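Local coordinates for protein beta-lactamase (Francisella tularensis subsp. tularensis, PDB 3P09) that probably hydrolyses the amide bond of beta-lactam antibiotics to give substituted beta-amino acids, as a class A beta-lactamase, at residues 58-63 / 258-263; 100-105 / 126-131. All coordinates share one frame; numbering follows the deposited sequence.

Contact 1: 58-63 / 258-263; sequences YHFPIC and LYTNPN
Phe-60 has its ring pinched between two residues: Leu-258 puts CB over one face, 3.8 Å from the ring centroid in a CH-pi contact, while Tyr-58, from the same segment as the phenylalanine, lays CD1 over the opposite face. The site belongs to the alpha-beta architecture of class A beta-lactamases. Residues 58-61 run at 86° to residues 258-262, and the short strand 60-61 does not pair with strand 253-260 of the five-stranded antiparallel sheet; it takes 175-176 as its partner. With CG beside the backbone N (chi1 -68°), the Phe-60 ring spans the strand, so that CE2 comes within 3.4 Å of Leu-258 O and CD2 meets Thr-260 CG2 obliquely at 3.5 Å. Thr-260 OG1 lies 3.7 Å from Pro-61 CD, but the hydroxyl's hydrogen-bonding partner is the carbonyl of Tyr-236. Nearby, Cys-63 is disulfide-bonded to Cys-233, and the residue after it starts the probable SxxK motif, so 58-63 leads directly into what is probably the SxxK serine. Tyr-58 OH rests 3.8 Å from Pro-262 CG.

Contact 2: 100-105 / 126-131; sequences GYAPIT and DSPASN
Asp-126 pushes its carboxylate into the turn made by Pro-103, Ile-104 and Thr-105, where each oxygen takes two bonds and Thr-105 grips both, by N at OD2 and by OG1 at OD1. CG stands anti to the aspartate's own backbone N (chi1 -169°), which places the carboxylate on the carbonyl side, between its own helix start and the 100-105 loop. OD2 is met by two amides: Ile-104 N, at 2.9 Å, comes nearly in line with the C-O bond but is bent at its own hydrogen, and Thr-105 N arrives from the syn side, tilted out of the carboxylate plane, with an N-H...O angle of 171°. OD1 takes the Thr-105 hydroxyl on its syn lone pair, OG1 lying 2.7 Å away, and accepts Ala-129 N on the anti side at 3.0 Å. That last bond makes Asp-126 the N-cap of helix 127-137. The Pro-103 ring runs antiparallel to the aspartate side chain in plain contact, its CD 3.4 Å from OD2.

Further contacts lie beside the carboxylate. Ala-102 CB packs on Pro-128 CG at 3.7 Å, and Thr-105 CG2 meets Ala-129 CB. Tyr-101 O receives an almost straight bond from Ser-127 N (176°), while a water joins Tyr-101 N to Ser-127 OG.

The sequence Ser-Asp-Ser ending at Ser-127 probably stands where class A enzymes carry their SDN motif; Ser-127 and Ser-130 also touch Lys-67 of the probable SxxK motif. Four donors, two on each oxygen and drawn from both the loop and the helix start, restrict rotation of the carboxylate. This side chain carries three of the four direct hydrogen bonds across the contact, consistent with a part in shaping the active-site wall.

Overall arrangement
From the N terminus, the chain runs through helix 24-35 and the first two strands of the five-stranded sheet and enters 58-63, just before helix 66-80. It then builds the helical part, where contact 2 closes a short loop: 20 residues, including strand 112-114 and helix 115-123, separate 100-105 from 126-131. Much later, strand 253-260 returns to 58-63, and contact 1 closes a far longer loop of 194 residues that contains contact 2 whole; the two do not cross. Contact 1 joins the sheet to the lead-in of the helical part, contact 2 works within that part. Their centres are 23 Å apart and they do not touch.

Contact 1: 58-63 / 258-263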
loop_
_atom_site.group_PDB
_atom_site.type_symbol
_atom_site.label_atom_id
_atom_site.label_comp_id
_atom_site.label_asym_id
_atom_site.label_seq_id
_atom_site.Cartn_x
_atom_site.Cartn_y
_atom_site.Cartn_z
ATOM N N TYR A 58 12.214 8.601 6.802
ATOM C CA TYR A 58 12.368 9.361 5.567
ATOM C C TYR A 58 11.021 9.352 4.833
ATOM O O TYR A 58 10.299 8.353 4.879
ATOM C CB TYR A 58 13.423 8.699 4.691
ATOM C CG TYR A 58 13.914 9.545 3.533
ATOM C CD1 TYR A 58 13.340 9.432 2.268
ATOM C CD2 TYR A 58 14.970 10.442 3.702
ATOM C CE1 TYR A 58 13.807 10.192 1.206
ATOM C CE2 TYR A 58 15.435 11.211 2.650
ATOM C CZ TYR A 58 14.849 11.082 1.408
ATOM O OH TYR A 58 15.311 11.839 0.358
ATOM N N HIS A 59 10.684 10.452 4.164
ATOM C CA HIS A 59 9.408 10.535 3.450
ATOM C C HIS A 59 9.570 10.176 1.970
ATOM O O HIS A 59 10.457 10.693 1.283
ATOM C CB HIS A 59 8.787 11.935 3.589
ATOM C CG HIS A 59 8.242 12.229 4.953
ATOM N ND1 HIS A 59 6.891 12.309 5.212
ATOM C CD2 HIS A 59 8.865 12.486 6.127
ATOM C CE1 HIS A 59 6.705 12.591 6.488
ATOM N NE2 HIS A 59 7.888 12.702 7.067
ATOM N N PHE A 60 8.691 9.287 1.507
ATOM C CA PHE A 60 8.694 8.737 0.162
ATOM C C PHE A 60 7.325 8.984 -0.487
ATOM O O PHE A 60 6.299 8.927 0.176
ATOM C CB PHE A 60 8.863 7.207 0.226
ATOM C CG PHE A 60 10.215 6.744 0.725
ATOM C CD1 PHE A 60 10.500 6.717 2.085
ATOM C CD2 PHE A 60 11.182 6.309 -0.174
ATOM C CE1 PHE A 60 11.730 6.279 2.547
ATOM C CE2 PHE A 60 12.426 5.870 0.273
ATOM C CZ PHE A 60 12.705 5.856 1.635
ATOM N N PRO A 61 7.302 9.201 -1.806
ATOM C CA PRO A 61 6.006 9.215 -2.507
ATOM C C PRO A 61 5.181 7.975 -2.127
ATOM O O PRO A 61 5.709 6.864 -2.166
ATOM C CB PRO A 61 6.408 9.129 -3.985
ATOM C CG PRO A 61 7.784 9.775 -4.024
ATOM C CD PRO A 61 8.450 9.362 -2.715
ATOM N N ILE A 62 3.916 8.154 -1.761
ATOM C CA ILE A 62 3.089 7.012 -1.380
ATOM C C ILE A 62 2.523 6.310 -2.623
ATOM O O ILE A 62 2.366 5.096 -2.639
ATOM C CB ILE A 62 1.960 7.416 -0.388
ATOM C CG1 ILE A 62 1.302 6.161 0.217
ATOM C CG2 ILE A 62 0.928 8.332 -1.052
ATOM C CD1 ILE A 62 0.241 6.479 1.293
ATOM N N CYS A 63 2.243 7.073 -3.673
ATOM C CA CYS A 63 1.717 6.485 -4.903
ATOM C C CYS A 63 0.453 5.673 -4.583
ATOM O O CYS A 63 -0.301 6.016 -3.671
ATOM C CB CYS A 63 2.786 5.599 -5.571
ATOM S SG CYS A 63 4.448 6.361 -5.673
ATOM N N LEU A 258 9.997 1.041 0.680
ATOM C CA LEU A 258 9.711 2.164 -0.208
ATOM C C LEU A 258 11.020 2.577 -0.860
ATOM O O LEU A 258 12.082 2.539 -0.227
ATOM C CB LEU A 258 9.114 3.341 0.566
ATOM C CG LEU A 258 8.028 2.962 1.597
ATOM C CD1 LEU A 258 7.529 4.207 2.324
ATOM C CD2 LEU A 258 6.854 2.233 0.976
ATOM N N TYR A 259 10.960 2.957 -2.127
ATOM C CA TYR A 259 12.180 3.328 -2.831
ATOM C C TYR A 259 11.898 4.560 -3.666
ATOM O O TYR A 259 10.857 4.638 -4.311
ATOM C CB TYR A 259 12.698 2.180 -3.721
ATOM C CG TYR A 259 13.841 2.625 -4.593
ATOM C CD1 TYR A 259 15.092 2.859 -4.047
ATOM C CD2 TYR A 259 13.666 2.851 -5.960
ATOM C CE1 TYR A 259 16.146 3.310 -4.835
ATOM C CE2 TYR A 259 14.722 3.292 -6.757
ATOM C CZ TYR A 259 15.959 3.521 -6.183
ATOM O OH TYR A 259 17.022 3.967 -6.949
ATOM N N THR A 260 12.811 5.524 -3.641
ATOM C CA THR A 260 12.683 6.688 -4.506
ATOM C C THR A 260 14.053 7.281 -4.799
ATOM O O THR A 260 14.996 7.122 -4.015
ATOM C CB THR A 260 11.740 7.762 -3.887
ATOM O OG1 THR A 260 11.388 8.735 -4.877
ATOM C CG2 THR A 260 12.394 8.451 -2.709
ATOM N N ASN A 261 14.168 7.932 -5.949
ATOM C CA ASN A 261 15.372 8.691 -6.286
ATOM C C ASN A 261 14.946 10.139 -6.404
ATOM O O ASN A 261 14.468 10.566 -7.450
ATOM C CB ASN A 261 15.981 8.180 -7.607
ATOM C CG ASN A 261 17.249 8.926 -8.011
ATOM O OD1 ASN A 261 17.608 9.951 -7.421
ATOM N ND2 ASN A 261 17.924 8.418 -9.048
ATOM N N PRO A 262 15.096 10.901 -5.315
ATOM C CA PRO A 262 14.596 12.272 -5.317
ATOM C C PRO A 262 15.417 13.172 -6.236
ATOM O O PRO A 262 15.009 14.310 -6.466
ATOM C CB PRO A 262 14.772 12.700 -3.863
ATOM C CG PRO A 262 15.941 11.908 -3.392
ATOM C CD PRO A 262 15.898 10.600 -4.116
ATOM N N ASN A 263 16.529 12.667 -6.772
ATOM C CA ASN A 263 17.400 13.484 -7.623
ATOM C C ASN A 263 17.148 13.347 -9.116
ATOM O O ASN A 263 17.829 13.978 -9.926
ATOM C CB ASN A 263 18.873 13.187 -7.340
ATOM C CG ASN A 263 19.239 13.426 -5.897
ATOM O OD1 ASN A 263 19.240 14.564 -5.429
ATOM N ND2 ASN A 263 19.540 12.351 -5.174
#

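Contact 2: 100-105 / 126-131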
loop_
_atom_site.group_PDB
_atom_site.type_symbol
_atom_site.label_atom_id
_atom_site.label_comp_id
_atom_site.label_asym_id
_atom_site.label_seq_id
_atom_site.Cartn_x
_atom_site.Cartn_y
_atom_site.Cartn_z
ATOM N N GLY A 100 -5.843 5.050 -17.259
ATOM C CA GLY A 100 -5.518 3.916 -18.106
ATOM C C GLY A 100 -5.571 2.556 -17.429
ATOM O O GLY A 100 -5.830 1.554 -18.079
ATOM N N TYR A 101 -5.321 2.501 -16.126
ATOM C CA TYR A 101 -5.326 1.207 -15.447
ATOM C C TYR A 101 -6.646 0.969 -14.687
ATOM O O TYR A 101 -6.815 1.428 -13.557
ATOM C CB TYR A 101 -4.127 1.083 -14.512
ATOM C CG TYR A 101 -3.887 -0.344 -14.083
ATOM C CD1 TYR A 101 -4.216 -0.776 -12.807
ATOM C CD2 TYR A 101 -3.353 -1.265 -14.973
ATOM C CE1 TYR A 101 -4.001 -2.096 -12.425
ATOM C CE2 TYR A 101 -3.138 -2.577 -14.605
ATOM C CZ TYR A 101 -3.459 -2.989 -13.336
ATOM O OH TYR A 101 -3.235 -4.303 -12.989
ATOM N N ALA A 102 -7.569 0.252 -15.328
ATOM C CA ALA A 102 -8.922 0.050 -14.808
ATOM C C ALA A 102 -9.377 -1.373 -15.098
ATOM O O ALA A 102 -10.379 -1.594 -15.792
ATOM C CB ALA A 102 -9.881 1.043 -15.464
ATOM N N PRO A 103 -8.648 -2.350 -14.562
ATOM C CA PRO A 103 -8.895 -3.738 -14.954
ATOM C C PRO A 103 -10.309 -4.223 -14.629
ATOM O O PRO A 103 -10.863 -4.959 -15.424
ATOM C CB PRO A 103 -7.827 -4.523 -14.179
ATOM C CG PRO A 103 -7.446 -3.632 -13.041
ATOM C CD PRO A 103 -7.566 -2.226 -13.572
ATOM N N ILE A 104 -10.888 -3.806 -13.508
ATOM C CA ILE A 104 -12.249 -4.212 -13.178
ATOM C C ILE A 104 -13.288 -3.171 -13.635
ATOM O O ILE A 104 -14.251 -3.504 -14.311
ATOM C CB ILE A 104 -12.418 -4.468 -11.658
ATOM C CG1 ILE A 104 -11.584 -5.667 -11.210
ATOM C CG2 ILE A 104 -13.879 -4.728 -11.310
ATOM C CD1 ILE A 104 -10.112 -5.406 -11.108
ATOM N N THR A 105 -13.083 -1.908 -13.278
ATOM C CA THR A 105 -14.100 -0.910 -13.552
ATOM C C THR A 105 -14.378 -0.761 -15.053
ATOM O O THR A 105 -15.518 -0.543 -15.453
ATOM C CB THR A 105 -13.776 0.436 -12.897
ATOM O OG1 THR A 105 -12.467 0.871 -13.290
ATOM C CG2 THR A 105 -13.821 0.282 -11.368
ATOM N N ASP A 126 -6.897 -0.636 -9.234
ATOM C CA ASP A 126 -7.841 -0.038 -10.183
ATOM C C ASP A 126 -8.057 1.438 -9.811
ATOM O O ASP A 126 -8.543 1.751 -8.722
ATOM C CB ASP A 126 -9.164 -0.827 -10.100
ATOM C CG ASP A 126 -10.136 -0.487 -11.225
ATOM O OD1 ASP A 126 -10.526 0.696 -11.355
ATOM O OD2 ASP A 126 -10.512 -1.416 -11.972
ATOM N N SER A 127 -7.672 2.350 -10.701
ATOM C CA SER A 127 -7.710 3.782 -10.393
ATOM C C SER A 127 -9.121 4.374 -10.326
ATOM O O SER A 127 -9.464 5.075 -9.373
ATOM C CB SER A 127 -6.823 4.569 -11.367
ATOM O OG SER A 127 -5.463 4.218 -11.190
ATOM N N PRO A 128 -9.956 4.097 -11.336
ATOM C CA PRO A 128 -11.324 4.601 -11.217
ATOM C C PRO A 128 -12.022 4.071 -9.973
ATOM O O PRO A 128 -12.787 4.813 -9.370
ATOM C CB PRO A 128 -11.993 4.075 -12.474
ATOM C CG PRO A 128 -10.860 3.983 -13.474
ATOM C CD PRO A 128 -9.684 3.523 -12.662
ATOM N N ALA A 129 -11.781 2.810 -9.622
ATOM C CA ALA A 129 -12.380 2.233 -8.429
ATOM C C ALA A 129 -12.010 3.068 -7.206
ATOM O O ALA A 129 -12.867 3.368 -6.361
ATOM C CB ALA A 129 -11.936 0.777 -8.253
ATOM N N SER A 130 -10.737 3.448 -7.127
ATOM C CA SER A 130 -10.228 4.235 -6.006
ATOM C C SER A 130 -10.902 5.589 -5.923
ATOM O O SER A 130 -11.278 6.035 -4.842
ATOM C CB SER A 130 -8.721 4.466 -6.147
ATOM O OG SER A 130 -8.040 3.235 -6.124
ATOM N N ASN A 131 -11.025 6.266 -7.060
ATOM C CA ASN A 131 -11.637 7.596 -7.041
ATOM C C ASN A 131 -13.107 7.510 -6.622
ATOM O O ASN A 131 -13.609 8.374 -5.908
ATOM C CB ASN A 131 -11.488 8.304 -8.402
ATOM C CG ASN A 131 -10.060 8.798 -8.661
ATOM O OD1 ASN A 131 -9.184 8.686 -7.804
ATOM N ND2 ASN A 131 -9.827 9.342 -9.850
HETATM O O HOH W 1 -4.731 4.773 -14.006
#